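Local atomic coordinates of uncharacterized protein (Bacteroides vulgatus, PDB entry 4FMR), a protein that is of unknown function but, with an HU/IHF-like DNA-binding domain and an Ig-like DUF4469 domain, probably binds DNA. Residues 84-89 against 93-98. Numbering follows the deposited sequence.
Sequences AQFRGV and NAWDAA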
ATOM      1  N   ALA B  84      -6.613  -1.594   8.933  1.00 28.88           N
ATOM      2  CA  ALA B  84      -7.898  -1.789   8.245  1.00 28.59           C
ATOM      3  C   ALA B  84      -8.473  -0.427   7.816  1.00 33.71           C
ATOM      4  O   ALA B  84      -8.366   0.577   8.551  1.00 30.20           O
ATOM      5  CB  ALA B  84      -8.895  -2.504   9.169  1.00 29.08           C
ATOM      6  N   GLN B  85      -9.102  -0.406   6.628  1.00 31.43           N
ATOM      7  CA  GLN B  85      -9.779   0.779   6.086  1.00 30.79           C
ATOM      8  C   GLN B  85     -11.148   0.361   5.558  1.00 33.83           C
ATOM      9  O   GLN B  85     -11.350  -0.824   5.261  1.00 31.54           O
ATOM     10  CB  GLN B  85      -8.946   1.440   4.968  1.00 31.44           C
ATOM     11  CG  GLN B  85      -7.521   1.810   5.322  1.00 45.35           C
ATOM     12  CD  GLN B  85      -7.403   3.244   5.732  1.00 59.46           C
ATOM     13  OE1 GLN B  85      -7.512   3.584   6.894  1.00 51.26           O
ATOM     14  NE2 GLN B  85      -7.156   4.116   4.778  1.00 65.82           N
ATOM     15  N   PHE B  86     -12.041   1.332   5.362  1.00 31.53           N
ATOM     16  CA  PHE B  86     -13.408   1.115   4.861  1.00 32.47           C
ATOM     17  C   PHE B  86     -13.657   1.788   3.514  1.00 37.72           C
ATOM     18  O   PHE B  86     -13.105   2.852   3.231  1.00 35.63           O
ATOM     19  CB  PHE B  86     -14.439   1.649   5.883  1.00 33.71           C
ATOM     20  CG  PHE B  86     -14.267   1.041   7.258  1.00 35.38           C
ATOM     21  CD1 PHE B  86     -14.467  -0.325   7.467  1.00 36.82           C
ATOM     22  CD2 PHE B  86     -13.860   1.823   8.341  1.00 38.12           C
ATOM     23  CE1 PHE B  86     -14.301  -0.888   8.734  1.00 36.74           C
ATOM     24  CE2 PHE B  86     -13.712   1.257   9.611  1.00 40.12           C
ATOM     25  CZ  PHE B  86     -13.931  -0.095   9.797  1.00 37.02           C
ATOM     26  N   ARG B  87     -14.478   1.145   2.675  1.00 37.13           N
ATOM     27  CA  ARG B  87     -14.883   1.737   1.394  1.00 37.83           C
ATOM     28  C   ARG B  87     -16.373   1.983   1.414  1.00 43.60           C
ATOM     29  O   ARG B  87     -17.112   1.265   2.090  1.00 42.92           O
ATOM     30  CB  ARG B  87     -14.515   0.874   0.180  1.00 38.75           C
ATOM     31  CG  ARG B  87     -13.039   0.663  -0.081  1.00 52.02           C
ATOM     32  CD  ARG B  87     -12.815   0.063  -1.463  1.00 54.61           C
ATOM     33  NE  ARG B  87     -11.687  -0.877  -1.511  1.00 57.50           N
ATOM     34  CZ  ARG B  87     -10.422  -0.535  -1.740  1.00 68.47           C
ATOM     35  NH1 ARG B  87     -10.090   0.739  -1.911  1.00 54.61           N
ATOM     36  NH2 ARG B  87      -9.472  -1.458  -1.760  1.00 54.71           N
ATOM     37  N   GLY B  88     -16.802   2.993   0.671  1.00 41.99           N
ATOM     38  CA  GLY B  88     -18.204   3.327   0.520  1.00 42.44           C
ATOM     39  C   GLY B  88     -18.777   4.204   1.597  1.00 48.15           C
ATOM     40  O   GLY B  88     -18.245   4.302   2.706  1.00 48.79           O
ATOM     41  N   VAL B  89     -19.895   4.821   1.247  1.00 46.31           N
ATOM     42  CA  VAL B  89     -20.720   5.733   2.043  1.00 46.95           C
ATOM     43  C   VAL B  89     -21.516   4.949   3.106  1.00 48.21           C
ATOM     44  O   VAL B  89     -21.961   3.820   2.845  1.00 45.58           O
ATOM     45  CB  VAL B  89     -21.689   6.485   1.059  1.00 51.73           C
ATOM     46  CG1 VAL B  89     -22.719   7.342   1.788  1.00 52.71           C
ATOM     47  CG2 VAL B  89     -20.914   7.326   0.052  1.00 51.63           C
ATOM     48  N   ASN B  93     -26.758   5.381   8.332  1.00 48.53           N
ATOM     49  CA  ASN B  93     -25.865   5.307   9.501  1.00 49.00           C
ATOM     50  C   ASN B  93     -25.594   3.838   9.950  1.00 52.77           C
ATOM     51  O   ASN B  93     -25.500   3.541  11.153  1.00 52.87           O
ATOM     52  CB  ASN B  93     -26.497   6.119  10.662  1.00 52.43           C
ATOM     53  CG  ASN B  93     -26.541   7.623  10.449  1.00 78.80           C
ATOM     54  OD1 ASN B  93     -26.214   8.159   9.379  1.00 67.10           O
ATOM     55  ND2 ASN B  93     -26.904   8.347  11.499  1.00 77.69           N
ATOM     56  N   ALA B  94     -25.511   2.921   8.961  1.00 48.18           N
ATOM     57  CA  ALA B  94     -25.323   1.495   9.204  1.00 46.74           C
ATOM     58  C   ALA B  94     -24.527   0.857   8.102  1.00 48.64           C
ATOM     59  O   ALA B  94     -24.637   1.231   6.930  1.00 47.49           O
ATOM     60  CB  ALA B  94     -26.675   0.791   9.340  1.00 47.91           C
ATOM     61  N   TRP B  95     -23.726  -0.130   8.485  1.00 44.06           N
ATOM     62  CA  TRP B  95     -22.920  -0.884   7.560  1.00 42.13           C
ATOM     63  C   TRP B  95     -23.849  -1.699   6.628  1.00 49.27           C
ATOM     64  O   TRP B  95     -24.768  -2.379   7.092  1.00 50.40           O
ATOM     65  CB  TRP B  95     -21.944  -1.782   8.340  1.00 39.12           C
ATOM     66  CG  TRP B  95     -21.016  -2.564   7.460  1.00 38.21           C
ATOM     67  CD1 TRP B  95     -21.239  -3.794   6.918  1.00 40.83           C
ATOM     68  CD2 TRP B  95     -19.723  -2.146   7.000  1.00 36.90           C
ATOM     69  NE1 TRP B  95     -20.162  -4.170   6.143  1.00 39.78           N
ATOM     70  CE2 TRP B  95     -19.210  -3.184   6.193  1.00 39.99           C
ATOM     71  CE3 TRP B  95     -18.966  -0.970   7.155  1.00 37.75           C
ATOM     72  CZ2 TRP B  95     -17.958  -3.098   5.574  1.00 37.98           C
ATOM     73  CZ3 TRP B  95     -17.728  -0.884   6.540  1.00 37.80           C
ATOM     74  CH2 TRP B  95     -17.220  -1.950   5.791  1.00 37.72           C
ATOM     75  N   ASP B  96     -23.631  -1.563   5.326  1.00 47.03           N
ATOM     76  CA  ASP B  96     -24.332  -2.279   4.270  1.00 48.28           C
ATOM     77  C   ASP B  96     -23.303  -3.115   3.513  1.00 52.24           C
ATOM     78  O   ASP B  96     -22.512  -2.565   2.745  1.00 49.78           O
ATOM     79  CB  ASP B  96     -25.077  -1.299   3.341  1.00 51.62           C
ATOM     80  CG  ASP B  96     -25.884  -1.931   2.217  1.00 67.85           C
ATOM     81  OD1 ASP B  96     -26.309  -3.098   2.368  1.00 70.80           O
ATOM     82  OD2 ASP B  96     -26.147  -1.237   1.218  1.00 75.20           O
ATOM     83  N   ALA B  97     -23.320  -4.441   3.735  1.00 51.23           N
ATOM     84  CA  ALA B  97     -22.397  -5.423   3.163  1.00 51.56           C
ATOM     85  C   ALA B  97     -22.360  -5.404   1.626  1.00 57.21           C
ATOM     86  O   ALA B  97     -21.370  -5.846   1.043  1.00 56.45           O
ATOM     87  CB  ALA B  97     -22.777  -6.812   3.636  1.00 52.84           C
ATOM     88  N   ALA B  98     -23.427  -4.914   0.977  1.00 55.35           N
ATOM     89  CA  ALA B  98     -23.512  -4.862  -0.484  1.00 54.90           C
ATOM     90  C   ALA B  98     -22.845  -3.593  -1.080  1.00 57.02           C
ATOM     91  O   ALA B  98     -22.560  -3.579  -2.283  1.00 56.83           O
ATOM     92  CB  ALA B  98     -24.975  -4.921  -0.910  1.00 56.44           C
TER
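Phe86 and Trp95 make the whole side-chain contact between residues 84-89 and 93-98. The benzo end of the indole reaches the phenyl ring. Trp95 CZ3 lies 3.4 Å from Phe86 CD1, and Trp95 CH2 is 3.6 Å from the same atom. CZ3 also approaches Phe86 CG, at 4.0 Å, and Phe86 CE1, at 4.1 Å. The touch thus centres on CD1, with CG and CE1 on either side of it in the ring, and on two neighbouring carbons of the indole.

The two rings form an oblique aromatic pair. Their planes are inclined at 72°, and the centroids of the two six-membered rings are 5.5 Å apart. The side chains cross at about a right angle. Trp95 extends its indole with CG anti to the backbone N (chi1 -177°), which carries the ring system across to the strand. The CB of Phe86 already faces the loop. The interaction is apolar, and no hydrogen bond joins the two segments directly.

Asn100 bridges the two segments: its OD1 accepts a hydrogen bond from the backbone N of Asp96, while its ND2 bonds to the carbonyl oxygens of Arg87 and Val89. Phe25 of the second subunit packs on Phe86 and meets the Trp95 ring, so the aromatic pair is part of the dimer contact.

Both segments lie at the turn end of the antiparallel hairpin 80-87/101-108, in a domain assigned by sequence to the HU/IHF-like DNA-binding family. This hairpin probably corresponds to the beta-hairpin arm of HU. Residues 84-87 lie on strand 80-87. The loop that holds residues 93-98 leads on to strand 101-108, where Ile102 touches Trp95.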